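Local coordinates for protein malate oxidoreductase (Thermotoga maritima, PDB 1VL6) that probably catalyses the NAD-dependent oxidative decarboxylation of malate to pyruvate and carbon dioxide, at residues L116-E121 / I125-S130; A100-A105 / N325-F330; R53-D58 / Y63-R68; K147-L152 / G204-K209. All blocks are in the same frame, centred on the assembly; numbering follows the deposited sequence.

In the fold
Followed from the N terminus, the chain first closes contact 3, a short turn between helices 48-57 and 62-65, and then enters the parallel sheet that begins with strand 71-76. Helix 89-107 supplies one half of contact 2, whose other half comes 220 residues later, just ahead of helix 330-340. Within that long excursion lie contact 1, which closes locally between strand 110-115 and helix 121-130, and contact 4, which joins helix 147-158 to helix 202-214. Contacts 2 and 4 both tie the N-terminal malic enzyme region to the NAD-binding region. Contacts 1 and 4 touch directly through a salt bridge from E121 to R150, whereas contacts 2 and 3 touch none of the others.

Contact 1 of 4, residues L116-E121 / I125-S130; sequences LSESEE and ISIVKS
A buried apolar contact, in which L116 and E118 pack against I127, folds the loop after strand 110-115 back onto helix 121-130. The branches of L116 and I127 run past each other in opposite directions, and L116 CD2 lies 4.1 Å from I127 CG2. The other methyl, L116 CD1, reaches toward V128 CG2 at 4.4 Å. Further along the loop, only the aliphatic part of E118 is used: I127 CD1 rests 4.0 Å from E118 CB and hardly farther from its CG. E118 has CG anti to the backbone N (chi1 171°) and is bent at chi2, which turns the carboxylate back onto its own loop. There OE2 offers its anti lone pair to the amide of E120, with E120 N 3.0 Å from E118 OE2, and takes a weak second bond from S119 N. With E118 cut back to an alanine, the E120 amide is likely to lose this acceptor and I127 CD1 its cover from CG. E120 is the N-cap, and the first helical turn follows at once: I125 N is 2.9 Å from E121 O in a nearly straight bond of 166°. The carboxylate of E121 turns away to a salt bridge with R150 on helix 147-158. L131 of the second subunit packs on L116, so this corner also borders the subunit interface. L116 and V128 both touch V75 of strand 71-76. That strand lies between 110-115 and 137-140, and the loop and helix therefore form part of a beta-alpha-beta crossover in the parallel sheet of the N-terminal malic enzyme region.

Contact 2 of 4, residues A100-A105 / N325-F330; sequences AFLFKA and NNLLAF
F330 sets its ring against L102 and F103, two successive residues of helix 89-107. Rotation about CA-CB puts CG between the backbone N and the carbonyl carbon (chi1 72°), and from there the ring extends toward the helix. F330 CD1 lies 3.6 Å from F103 CE1, and F330 CE1 stands 4.1 Å above the plane of the F103 ring, over its centre. This is an edge-to-face pair, the edge of F330 directed at the face of F103, with centroids 4.9 Å apart and planes at 52°. At the tip, F330 CZ meets L102 CB at 3.9 Å; L102 CB sits at the edge of the F330 ring, in its plane. L102 CD1 also approaches L327 CD1 at 4.4 Å, extending the apolar patch. Replacing F330 by an alanine would probably open a gap beside L102 and strip the F103 face of its aromatic partner. K99 makes a cation-pi contact with F330. The F103 side chain also packs on A111 of strand 110-115, F330 touches D166 of helix 166-186, and Y44 of the second subunit packs on L102. The cluster joins the start of helix 330-340 to helix 89-107, with strand 110-115 and helix 166-186 alongside.

Contact 3 of 4, residues R53-D58 / Y63-R68; sequences RACAED and YVYTSR
T66 OG1, one residue beyond the Y65 side chain that packs on A54 and C55, is held by two backbone groups. R68 N donates to it, with R68 N 3.0 Å from T66 OG1 and an angle of 163°, closing an ST turn; T62 O is its second partner, one turn back. This pairing fixes the hydroxyl where helix 62-65 gives way to loop. Across the contact the packing is light and wholly apolar. A54 CB and C55 SG approach the Y65 ring obliquely, neither over a face nor at an edge: Y65 CE2 is 4.3 Å from A54 CB, while at the root of the side chain Y65 CB faces C55 SG at 4.4 Å. With CG of Y65 beside the backbone N (chi1 -67°), the ring reaches out alongside these two residues. V64 lies over one face of the same ring, V64 CG1 standing 3.7 Å above the plane of Y65 near its centre. Farther on, the guanidinium of R68 has Y63 OH over one face, offset toward the rim, and is anchored by bonds to T62 OG1 and E132 O. The second subunit also touches this region: its L16 packs on Y65, its Y90 on C55, and its E97 accepts from S67 N. Helices 48-57 and 62-65 are thus two short helices lightly packed on each other, followed after the turn at T66-R68 by strand 71-76.

Contact 4 of 4, residues K147-L152 / G204-K209; sequences KCFRIL and GYNIVK
Aromatic packing dominates this buried contact, in which F149 of helix 147-158 meets Y205 of helix 202-214. The two rings cross obliquely, their centroids 4.4 Å apart and their planes at 47°. The far end of F149 does the touching: CE1 of F149 lies 3.3 Å from Y205 CD2, and F149 CZ is 3.6 Å from Y205 CB. The phenylalanine therefore covers the base and one flank of the tyrosine, while the Y205 hydroxyl lies farther off and does not touch F149. In Y205, CG is anti to the backbone N (chi1 180°), which brings that flank forward. Y240 of helix 239-246 also meets the F149 ring.

Polar groups meet the pair at the ring edges and at the tyrosine tip. N206 ND2 approaches the edge of the F149 ring, 4.2 Å from F149 CE1, and also lies in plane at the edge of Y205; its amide is bonded to A202 O and Q168 OE1, which hold it in this position. The Y205 hydroxyl takes a bond from K209, with K209 NZ 2.7 Å from Y205 OH, and is also bonded to E243. Because K209 forms a salt bridge to E243 as well, the three groups make a linked cluster at the tip of the tyrosine.

G204 fits a GxGxxG pattern of the Rossmann type, consistent with an NAD-binding domain, and helix 202-214 follows strand 194-198, so the contact probably sets the N-terminal malic enzyme region against the first helix of a Rossmann-like NAD-binding unit.

Contact 1 of 4, residues L116-E121 / I125-S130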
loop_
_atom_site.group_PDB
_atom_site.type_symbol
_atom_site.label_atom_id
_atom_site.label_comp_id
_atom_site.label_asym_id
_atom_site.label_seq_id
_atom_site.Cartn_x
_atom_site.Cartn_y
_atom_site.Cartn_z
ATOM N N LEU A 116 -7.638 -25.247 -4.583
ATOM C CA LEU A 116 -7.789 -26.473 -3.823
ATOM C C LEU A 116 -7.238 -27.659 -4.568
ATOM O O LEU A 116 -7.477 -27.789 -5.770
ATOM C CB LEU A 116 -9.264 -26.734 -3.577
ATOM C CG LEU A 116 -9.907 -25.544 -2.877
ATOM C CD1 LEU A 116 -11.435 -25.728 -2.855
ATOM C CD2 LEU A 116 -9.307 -25.362 -1.474
ATOM N N SER A 117 -6.544 -28.546 -3.861
ATOM C CA SER A 117 -6.121 -29.807 -4.474
ATOM C C SER A 117 -7.163 -30.903 -4.310
ATOM O O SER A 117 -6.812 -32.042 -4.174
ATOM C CB SER A 117 -4.774 -30.292 -3.931
ATOM O OG SER A 117 -4.756 -30.253 -2.509
ATOM N N GLU A 118 -8.443 -30.565 -4.342
ATOM C CA GLU A 118 -9.493 -31.548 -4.203
ATOM C C GLU A 118 -10.483 -31.237 -5.276
ATOM O O GLU A 118 -10.830 -30.083 -5.487
ATOM C CB GLU A 118 -10.149 -31.461 -2.815
ATOM C CG GLU A 118 -11.412 -32.317 -2.632
ATOM C CD GLU A 118 -11.142 -33.791 -2.805
ATOM O OE1 GLU A 118 -10.455 -34.360 -1.932
ATOM O OE2 GLU A 118 -11.594 -34.378 -3.825
ATOM N N SER A 119 -10.941 -32.256 -5.970
ATOM C CA SER A 119 -11.811 -32.001 -7.068
ATOM C C SER A 119 -13.141 -32.798 -7.086
ATOM O O SER A 119 -13.996 -32.510 -7.938
ATOM C CB SER A 119 -10.999 -32.131 -8.347
ATOM O OG SER A 119 -10.793 -33.493 -8.605
ATOM N N GLU A 120 -13.359 -33.727 -6.140
ATOM C CA GLU A 120 -14.704 -34.331 -5.978
ATOM C C GLU A 120 -15.660 -33.245 -5.520
ATOM O O GLU A 120 -15.324 -32.456 -4.640
ATOM C CB GLU A 120 -14.721 -35.445 -4.956
ATOM C CG GLU A 120 -14.369 -36.800 -5.530
ATOM C CD GLU A 120 -13.829 -37.722 -4.457
ATOM O OE1 GLU A 120 -14.641 -38.343 -3.746
ATOM O OE2 GLU A 120 -12.589 -37.792 -4.304
ATOM N N GLU A 121 -16.842 -33.199 -6.118
ATOM C CA GLU A 121 -17.764 -32.089 -5.850
ATOM C C GLU A 121 -18.206 -32.002 -4.367
ATOM O O GLU A 121 -18.166 -30.926 -3.793
ATOM C CB GLU A 121 -18.948 -32.067 -6.843
ATOM C CG GLU A 121 -19.862 -33.277 -6.728
ATOM C CD GLU A 121 -20.816 -33.432 -7.897
ATOM O OE1 GLU A 121 -20.403 -33.866 -8.994
ATOM O OE2 GLU A 121 -22.000 -33.134 -7.705
ATOM N N ILE A 125 -17.533 -28.809 -1.891
ATOM C CA ILE A 125 -18.661 -28.136 -1.215
ATOM C C ILE A 125 -18.375 -27.990 0.290
ATOM O O ILE A 125 -18.487 -26.899 0.861
ATOM C CB ILE A 125 -19.992 -28.894 -1.445
ATOM C CG1 ILE A 125 -20.427 -28.731 -2.879
ATOM C CG2 ILE A 125 -21.100 -28.351 -0.558
ATOM C CD1 ILE A 125 -21.577 -29.592 -3.245
ATOM N N SER A 126 -17.972 -29.078 0.923
ATOM C CA SER A 126 -17.766 -28.986 2.349
ATOM C C SER A 126 -16.557 -28.144 2.704
ATOM O O SER A 126 -16.542 -27.548 3.777
ATOM C CB SER A 126 -17.684 -30.357 3.027
ATOM O OG SER A 126 -16.813 -31.227 2.363
ATOM N N ILE A 127 -15.536 -28.104 1.838
ATOM C CA ILE A 127 -14.384 -27.253 2.114
ATOM C C ILE A 127 -14.822 -25.790 2.070
ATOM O O ILE A 127 -14.533 -24.994 2.927
ATOM C CB ILE A 127 -13.198 -27.509 1.136
ATOM C CG1 ILE A 127 -12.592 -28.889 1.333
ATOM C CG2 ILE A 127 -12.065 -26.497 1.371
ATOM C CD1 ILE A 127 -11.819 -29.345 0.122
ATOM N N VAL A 128 -15.548 -25.418 1.055
ATOM C CA VAL A 128 -15.866 -24.025 0.938
ATOM C C VAL A 128 -16.827 -23.585 2.049
ATOM O O VAL A 128 -16.690 -22.475 2.576
ATOM C CB VAL A 128 -16.401 -23.769 -0.421
ATOM C CG1 VAL A 128 -16.824 -22.316 -0.570
ATOM C CG2 VAL A 128 -15.353 -24.194 -1.445
ATOM N N LYS A 129 -17.788 -24.435 2.409
ATOM C CA LYS A 129 -18.678 -24.119 3.534
ATOM C C LYS A 129 -17.905 -23.817 4.794
ATOM O O LYS A 129 -18.276 -22.931 5.545
ATOM C CB LYS A 129 -19.622 -25.260 3.836
ATOM C CG LYS A 129 -20.877 -25.280 2.968
ATOM C CD LYS A 129 -21.463 -26.686 2.878
ATOM C CE LYS A 129 -21.970 -27.233 4.216
ATOM N NZ LYS A 129 -23.453 -27.021 4.319
ATOM N N SER A 130 -16.814 -24.547 4.995
ATOM C CA SER A 130 -16.019 -24.430 6.194
ATOM C C SER A 130 -15.308 -23.095 6.269
ATOM O O SER A 130 -14.891 -22.695 7.351
ATOM C CB SER A 130 -14.988 -25.552 6.271
ATOM O OG SER A 130 -13.891 -25.368 5.385
#

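Contact 2 of 4, residues A100-A105 / N325-F330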
loop_
_atom_site.group_PDB
_atom_site.type_symbol
_atom_site.label_atom_id
_atom_site.label_comp_id
_atom_site.label_asym_id
_atom_site.label_seq_id
_atom_site.Cartn_x
_atom_site.Cartn_y
_atom_site.Cartn_z
ATOM N N ALA A 100 -7.740 -11.809 -8.373
ATOM C CA ALA A 100 -7.733 -11.071 -7.118
ATOM C C ALA A 100 -7.307 -9.647 -7.412
ATOM O O ALA A 100 -7.918 -8.720 -6.917
ATOM C CB ALA A 100 -6.808 -11.710 -6.113
ATOM N N PHE A 101 -6.282 -9.486 -8.247
ATOM C CA PHE A 101 -5.775 -8.173 -8.615
ATOM C C PHE A 101 -6.917 -7.330 -9.253
ATOM O O PHE A 101 -7.102 -6.148 -8.911
ATOM C CB PHE A 101 -4.559 -8.349 -9.539
ATOM C CG PHE A 101 -4.163 -7.103 -10.308
ATOM C CD1 PHE A 101 -4.799 -6.767 -11.481
ATOM C CD2 PHE A 101 -3.119 -6.303 -9.878
ATOM C CE1 PHE A 101 -4.429 -5.636 -12.175
ATOM C CE2 PHE A 101 -2.746 -5.172 -10.570
ATOM C CZ PHE A 101 -3.395 -4.829 -11.704
ATOM N N LEU A 102 -7.701 -7.953 -10.139
ATOM C CA LEU A 102 -8.886 -7.295 -10.726
ATOM C C LEU A 102 -9.937 -6.847 -9.670
ATOM O O LEU A 102 -10.477 -5.726 -9.758
ATOM C CB LEU A 102 -9.549 -8.234 -11.737
ATOM C CG LEU A 102 -8.700 -8.495 -12.979
ATOM C CD1 LEU A 102 -9.371 -9.419 -13.984
ATOM C CD2 LEU A 102 -8.416 -7.184 -13.645
ATOM N N PHE A 103 -10.215 -7.742 -8.706
ATOM C CA PHE A 103 -11.147 -7.474 -7.653
ATOM C C PHE A 103 -10.733 -6.227 -6.907
ATOM O O PHE A 103 -11.585 -5.371 -6.637
ATOM C CB PHE A 103 -11.290 -8.669 -6.677
ATOM C CG PHE A 103 -12.419 -9.587 -7.012
ATOM C CD1 PHE A 103 -13.729 -9.128 -6.977
ATOM C CD2 PHE A 103 -12.182 -10.892 -7.380
ATOM C CE1 PHE A 103 -14.787 -9.963 -7.319
ATOM C CE2 PHE A 103 -13.231 -11.716 -7.747
ATOM C CZ PHE A 103 -14.536 -11.249 -7.718
ATOM N N LYS A 104 -9.447 -6.104 -6.599
ATOM C CA LYS A 104 -8.946 -4.927 -5.903
ATOM C C LYS A 104 -8.994 -3.679 -6.785
ATOM O O LYS A 104 -9.314 -2.589 -6.336
ATOM C CB LYS A 104 -7.496 -5.141 -5.470
ATOM C CG LYS A 104 -6.964 -4.037 -4.507
ATOM C CD LYS A 104 -7.802 -4.006 -3.204
ATOM C CE LYS A 104 -7.124 -3.292 -2.064
ATOM N NZ LYS A 104 -8.126 -2.826 -1.097
ATOM N N ALA A 105 -8.645 -3.838 -8.045
ATOM C CA ALA A 105 -8.510 -2.700 -8.914
ATOM C C ALA A 105 -9.868 -2.134 -9.311
ATOM O O ALA A 105 -10.058 -0.910 -9.359
ATOM C CB ALA A 105 -7.724 -3.069 -10.133
ATOM N N ASN A 325 -17.306 -9.419 -21.976
ATOM C CA ASN A 325 -16.420 -9.972 -20.971
ATOM C C ASN A 325 -16.870 -9.761 -19.522
ATOM O O ASN A 325 -17.417 -8.735 -19.172
ATOM C CB ASN A 325 -14.970 -9.565 -21.165
ATOM C CG ASN A 325 -14.663 -8.310 -20.527
ATOM O OD1 ASN A 325 -15.377 -7.373 -20.753
ATOM N ND2 ASN A 325 -13.613 -8.261 -19.704
ATOM N N ASN A 326 -16.722 -10.846 -18.770
ATOM C CA ASN A 326 -17.129 -11.009 -17.381
ATOM C C ASN A 326 -16.755 -9.854 -16.498
ATOM O O ASN A 326 -17.457 -9.578 -15.540
ATOM C CB ASN A 326 -16.433 -12.280 -16.850
ATOM C CG ASN A 326 -17.125 -13.531 -17.321
ATOM O OD1 ASN A 326 -17.948 -13.475 -18.232
ATOM N ND2 ASN A 326 -16.869 -14.635 -16.666
ATOM N N LEU A 327 -15.667 -9.175 -16.856
ATOM C CA LEU A 327 -15.145 -8.078 -16.074
ATOM C C LEU A 327 -16.118 -6.941 -15.919
ATOM O O LEU A 327 -16.043 -6.187 -14.951
ATOM C CB LEU A 327 -13.830 -7.562 -16.657
ATOM C CG LEU A 327 -13.150 -6.433 -15.887
ATOM C CD1 LEU A 327 -12.863 -6.788 -14.458
ATOM C CD2 LEU A 327 -11.858 -6.046 -16.629
ATOM N N LEU A 328 -17.022 -6.776 -16.857
ATOM C CA LEU A 328 -18.025 -5.733 -16.699
ATOM C C LEU A 328 -18.985 -6.038 -15.578
ATOM O O LEU A 328 -19.659 -5.118 -15.080
ATOM C CB LEU A 328 -18.835 -5.570 -17.974
ATOM C CG LEU A 328 -18.084 -5.063 -19.190
ATOM C CD1 LEU A 328 -18.877 -5.326 -20.449
ATOM C CD2 LEU A 328 -17.840 -3.604 -19.029
ATOM N N ALA A 329 -19.064 -7.311 -15.173
ATOM C CA ALA A 329 -20.127 -7.757 -14.240
ATOM C C ALA A 329 -19.644 -8.033 -12.833
ATOM O O ALA A 329 -20.238 -7.546 -11.866
ATOM C CB ALA A 329 -20.799 -8.986 -14.778
ATOM N N PHE A 330 -18.589 -8.835 -12.693
ATOM C CA PHE A 330 -18.231 -9.330 -11.351
ATOM C C PHE A 330 -17.832 -8.259 -10.315
ATOM O O PHE A 330 -18.165 -8.387 -9.165
ATOM C CB PHE A 330 -17.234 -10.489 -11.410
ATOM C CG PHE A 330 -15.832 -10.124 -11.795
ATOM C CD1 PHE A 330 -14.986 -9.454 -10.901
ATOM C CD2 PHE A 330 -15.313 -10.542 -13.018
ATOM C CE1 PHE A 330 -13.672 -9.158 -11.254
ATOM C CE2 PHE A 330 -14.009 -10.235 -13.388
ATOM C CZ PHE A 330 -13.186 -9.545 -12.517
#

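Contact 3 of 4, residues R53-D58 / Y63-R68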
loop_
_atom_site.group_PDB
_atom_site.type_symbol
_atom_site.label_atom_id
_atom_site.label_comp_id
_atom_site.label_asym_id
_atom_site.label_seq_id
_atom_site.Cartn_x
_atom_site.Cartn_y
_atom_site.Cartn_z
ATOM N N ARG A 53 -14.371 -11.748 22.140
ATOM C CA ARG A 53 -15.603 -11.928 22.910
ATOM C C ARG A 53 -16.804 -11.420 22.107
ATOM O O ARG A 53 -17.769 -12.137 21.879
ATOM C CB ARG A 53 -15.493 -11.204 24.261
ATOM N N ALA A 54 -16.706 -10.187 21.635
ATOM C CA ALA A 54 -17.781 -9.551 20.867
ATOM C C ALA A 54 -18.217 -10.341 19.622
ATOM O O ALA A 54 -19.403 -10.449 19.323
ATOM C CB ALA A 54 -17.343 -8.159 20.450
ATOM N N CYS A 55 -17.253 -10.875 18.889
ATOM C CA CYS A 55 -17.565 -11.605 17.686
ATOM C C CYS A 55 -18.084 -13.016 17.987
ATOM O O CYS A 55 -18.891 -13.589 17.237
ATOM C CB CYS A 55 -16.341 -11.679 16.791
ATOM S SG CYS A 55 -15.839 -10.064 16.153
ATOM N N ALA A 56 -17.611 -13.612 19.063
ATOM C CA ALA A 56 -18.150 -14.898 19.423
ATOM C C ALA A 56 -19.610 -14.698 19.851
ATOM O O ALA A 56 -20.474 -15.357 19.298
ATOM C CB ALA A 56 -17.307 -15.579 20.476
ATOM N N GLU A 57 -19.886 -13.732 20.741
ATOM C CA GLU A 57 -21.267 -13.388 21.168
ATOM C C GLU A 57 -22.165 -13.056 19.987
ATOM O O GLU A 57 -23.347 -13.301 20.039
ATOM C CB GLU A 57 -21.263 -12.198 22.147
ATOM C CG GLU A 57 -22.626 -11.648 22.558
ATOM N N ASP A 58 -21.609 -12.502 18.909
ATOM C CA ASP A 58 -22.430 -12.098 17.786
ATOM C C ASP A 58 -21.604 -12.034 16.507
ATOM O O ASP A 58 -20.960 -11.021 16.206
ATOM C CB ASP A 58 -23.064 -10.745 18.085
ATOM C CG ASP A 58 -23.860 -10.200 16.923
ATOM O OD1 ASP A 58 -24.299 -10.960 16.015
ATOM O OD2 ASP A 58 -24.092 -8.992 16.843
ATOM N N TYR A 63 -18.350 -8.097 10.685
ATOM C CA TYR A 63 -18.500 -7.071 9.652
ATOM C C TYR A 63 -18.100 -5.684 10.148
ATOM O O TYR A 63 -17.827 -4.781 9.345
ATOM C CB TYR A 63 -19.944 -7.006 9.085
ATOM C CG TYR A 63 -20.321 -8.160 8.195
ATOM C CD1 TYR A 63 -20.075 -8.109 6.837
ATOM C CD2 TYR A 63 -20.910 -9.319 8.719
ATOM C CE1 TYR A 63 -20.420 -9.163 6.004
ATOM C CE2 TYR A 63 -21.227 -10.410 7.881
ATOM C CZ TYR A 63 -20.985 -10.312 6.529
ATOM O OH TYR A 63 -21.300 -11.348 5.696
ATOM N N VAL A 64 -18.073 -5.509 11.462
ATOM C CA VAL A 64 -17.710 -4.230 12.074
ATOM C C VAL A 64 -16.246 -4.166 12.506
ATOM O O VAL A 64 -15.623 -3.114 12.429
ATOM C CB VAL A 64 -18.572 -4.035 13.361
ATOM C CG1 VAL A 64 -18.130 -2.813 14.168
ATOM C CG2 VAL A 64 -20.065 -3.974 13.030
ATOM N N TYR A 65 -15.723 -5.287 12.993
ATOM C CA TYR A 65 -14.427 -5.345 13.651
ATOM C C TYR A 65 -13.285 -6.070 12.910
ATOM O O TYR A 65 -12.120 -6.071 13.357
ATOM C CB TYR A 65 -14.652 -6.032 14.997
ATOM C CG TYR A 65 -15.479 -5.223 15.960
ATOM C CD1 TYR A 65 -15.113 -3.915 16.312
ATOM C CD2 TYR A 65 -16.595 -5.763 16.560
ATOM C CE1 TYR A 65 -15.859 -3.168 17.217
ATOM C CE2 TYR A 65 -17.343 -5.038 17.467
ATOM C CZ TYR A 65 -16.981 -3.745 17.789
ATOM O OH TYR A 65 -17.754 -3.049 18.690
ATOM N N THR A 66 -13.617 -6.704 11.788
ATOM C CA THR A 66 -12.608 -7.339 10.931
ATOM C C THR A 66 -12.748 -6.862 9.508
ATOM O O THR A 66 -13.580 -6.025 9.204
ATOM C CB THR A 66 -12.773 -8.875 10.946
ATOM O OG1 THR A 66 -13.941 -9.261 10.196
ATOM C CG2 THR A 66 -13.009 -9.399 12.369
ATOM N N SER A 67 -11.934 -7.429 8.635
ATOM C CA SER A 67 -11.978 -7.129 7.230
ATOM C C SER A 67 -13.026 -7.932 6.489
ATOM O O SER A 67 -13.165 -7.788 5.270
ATOM C CB SER A 67 -10.627 -7.464 6.618
ATOM O OG SER A 67 -9.581 -6.771 7.274
ATOM N N ARG A 68 -13.760 -8.787 7.194
ATOM C CA ARG A 68 -14.700 -9.694 6.545
ATOM C C ARG A 68 -15.688 -8.979 5.625
ATOM O O ARG A 68 -16.141 -9.559 4.652
ATOM C CB ARG A 68 -15.459 -10.478 7.604
ATOM C CG ARG A 68 -16.344 -11.530 7.061
ATOM C CD ARG A 68 -16.415 -12.732 7.927
ATOM N NE ARG A 68 -17.341 -13.733 7.431
ATOM C CZ ARG A 68 -18.589 -13.864 7.819
ATOM N NH1 ARG A 68 -19.100 -13.050 8.729
ATOM N NH2 ARG A 68 -19.335 -14.832 7.295
#

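Contact 4 of 4, residues K147-L152 / G204-K209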
loop_
_atom_site.group_PDB
_atom_site.type_symbol
_atom_site.label_atom_id
_atom_site.label_comp_id
_atom_site.label_asym_id
_atom_site.label_seq_id
_atom_site.Cartn_x
_atom_site.Cartn_y
_atom_site.Cartn_z
ATOM N N LYS A 147 -20.031 -30.444 -12.908
ATOM C CA LYS A 147 -20.005 -30.402 -11.454
ATOM C C LYS A 147 -20.245 -28.997 -10.893
ATOM O O LYS A 147 -20.768 -28.854 -9.790
ATOM C CB LYS A 147 -18.737 -31.045 -10.878
ATOM C CG LYS A 147 -17.531 -30.153 -10.776
ATOM C CD LYS A 147 -16.242 -30.958 -10.552
ATOM C CE LYS A 147 -14.988 -30.053 -10.458
ATOM N NZ LYS A 147 -13.721 -30.898 -10.315
ATOM N N CYS A 148 -19.903 -27.957 -11.638
ATOM C CA CYS A 148 -20.066 -26.614 -11.118
ATOM C C CYS A 148 -21.552 -26.236 -10.959
ATOM O O CYS A 148 -21.905 -25.293 -10.282
ATOM C CB CYS A 148 -19.360 -25.612 -12.048
ATOM S SG CYS A 148 -20.102 -25.648 -13.667
ATOM N N PHE A 149 -22.440 -26.934 -11.614
ATOM C CA PHE A 149 -23.829 -26.573 -11.451
ATOM C C PHE A 149 -24.276 -26.865 -10.019
ATOM O O PHE A 149 -24.796 -25.995 -9.310
ATOM C CB PHE A 149 -24.693 -27.344 -12.454
ATOM C CG PHE A 149 -24.420 -26.986 -13.907
ATOM C CD1 PHE A 149 -24.486 -25.687 -14.335
ATOM C CD2 PHE A 149 -24.105 -27.967 -14.834
ATOM C CE1 PHE A 149 -24.245 -25.368 -15.671
ATOM C CE2 PHE A 149 -23.875 -27.653 -16.175
ATOM C CZ PHE A 149 -23.950 -26.368 -16.592
ATOM N N ARG A 150 -24.030 -28.101 -9.595
ATOM C CA ARG A 150 -24.398 -28.566 -8.257
ATOM C C ARG A 150 -23.617 -27.757 -7.226
ATOM O O ARG A 150 -24.186 -27.367 -6.192
ATOM C CB ARG A 150 -24.094 -30.065 -8.081
ATOM C CG ARG A 150 -25.294 -31.029 -7.927
ATOM C CD ARG A 150 -24.929 -32.585 -8.030
ATOM N NE ARG A 150 -25.011 -33.157 -9.401
ATOM C CZ ARG A 150 -24.010 -33.217 -10.346
ATOM N NH1 ARG A 150 -22.782 -32.740 -10.138
ATOM N NH2 ARG A 150 -24.251 -33.766 -11.542
ATOM N N ILE A 151 -22.335 -27.479 -7.512
ATOM C CA ILE A 151 -21.516 -26.774 -6.534
ATOM C C ILE A 151 -22.066 -25.365 -6.267
ATOM O O ILE A 151 -22.256 -24.957 -5.115
ATOM C CB ILE A 151 -20.049 -26.740 -6.959
ATOM C CG1 ILE A 151 -19.474 -28.157 -6.932
ATOM C CG2 ILE A 151 -19.236 -25.843 -6.022
ATOM C CD1 ILE A 151 -18.063 -28.250 -7.443
ATOM N N LEU A 152 -22.350 -24.624 -7.322
ATOM C CA LEU A 152 -22.937 -23.304 -7.140
ATOM C C LEU A 152 -24.256 -23.348 -6.374
ATOM O O LEU A 152 -24.465 -22.596 -5.471
ATOM C CB LEU A 152 -23.158 -22.609 -8.477
ATOM C CG LEU A 152 -23.774 -21.215 -8.379
ATOM C CD1 LEU A 152 -22.820 -20.352 -7.571
ATOM C CD2 LEU A 152 -24.013 -20.636 -9.773
ATOM N N GLY A 204 -23.176 -21.641 -21.322
ATOM C CA GLY A 204 -24.301 -21.875 -22.233
ATOM C C GLY A 204 -25.628 -22.175 -21.540
ATOM O O GLY A 204 -26.662 -21.579 -21.824
ATOM N N TYR A 205 -25.562 -23.089 -20.595
ATOM C CA TYR A 205 -26.669 -23.446 -19.726
ATOM C C TYR A 205 -27.320 -22.188 -19.127
ATOM O O TYR A 205 -28.559 -22.031 -19.169
ATOM C CB TYR A 205 -26.125 -24.340 -18.597
ATOM C CG TYR A 205 -27.132 -24.806 -17.582
ATOM C CD1 TYR A 205 -27.938 -25.906 -17.839
ATOM C CD2 TYR A 205 -27.263 -24.163 -16.370
ATOM C CE1 TYR A 205 -28.863 -26.336 -16.940
ATOM C CE2 TYR A 205 -28.188 -24.606 -15.431
ATOM C CZ TYR A 205 -28.986 -25.687 -15.731
ATOM O OH TYR A 205 -29.896 -26.128 -14.839
ATOM N N ASN A 206 -26.490 -21.293 -18.583
ATOM C CA ASN A 206 -27.034 -20.129 -17.915
ATOM C C ASN A 206 -27.541 -19.085 -18.895
ATOM O O ASN A 206 -28.572 -18.410 -18.630
ATOM C CB ASN A 206 -26.035 -19.513 -16.976
ATOM C CG ASN A 206 -25.855 -20.321 -15.723
ATOM O OD1 ASN A 206 -26.562 -20.098 -14.758
ATOM N ND2 ASN A 206 -24.867 -21.212 -15.698
ATOM N N ILE A 207 -26.833 -18.954 -20.016
ATOM C CA ILE A 207 -27.261 -18.025 -21.075
ATOM C C ILE A 207 -28.658 -18.426 -21.558
ATOM O O ILE A 207 -29.553 -17.587 -21.728
ATOM C CB ILE A 207 -26.273 -18.029 -22.254
ATOM C CG1 ILE A 207 -24.993 -17.272 -21.874
ATOM C CG2 ILE A 207 -26.897 -17.389 -23.465
ATOM C CD1 ILE A 207 -23.765 -17.693 -22.689
ATOM N N VAL A 208 -28.864 -19.717 -21.756
ATOM C CA VAL A 208 -30.183 -20.177 -22.186
ATOM C C VAL A 208 -31.245 -19.737 -21.191
ATOM O O VAL A 208 -32.266 -19.181 -21.564
ATOM C CB VAL A 208 -30.198 -21.694 -22.315
ATOM C CG1 VAL A 208 -31.645 -22.228 -22.544
ATOM C CG2 VAL A 208 -29.259 -22.121 -23.421
ATOM N N LYS A 209 -31.010 -19.997 -19.919
ATOM C CA LYS A 209 -31.996 -19.664 -18.896
ATOM C C LYS A 209 -32.253 -18.145 -18.753
ATOM O O LYS A 209 -33.373 -17.736 -18.528
ATOM C CB LYS A 209 -31.571 -20.261 -17.539
ATOM C CG LYS A 209 -31.856 -21.734 -17.425
ATOM C CD LYS A 209 -31.475 -22.240 -16.074
ATOM C CE LYS A 209 -31.918 -23.668 -15.852
ATOM N NZ LYS A 209 -31.532 -24.020 -14.478
#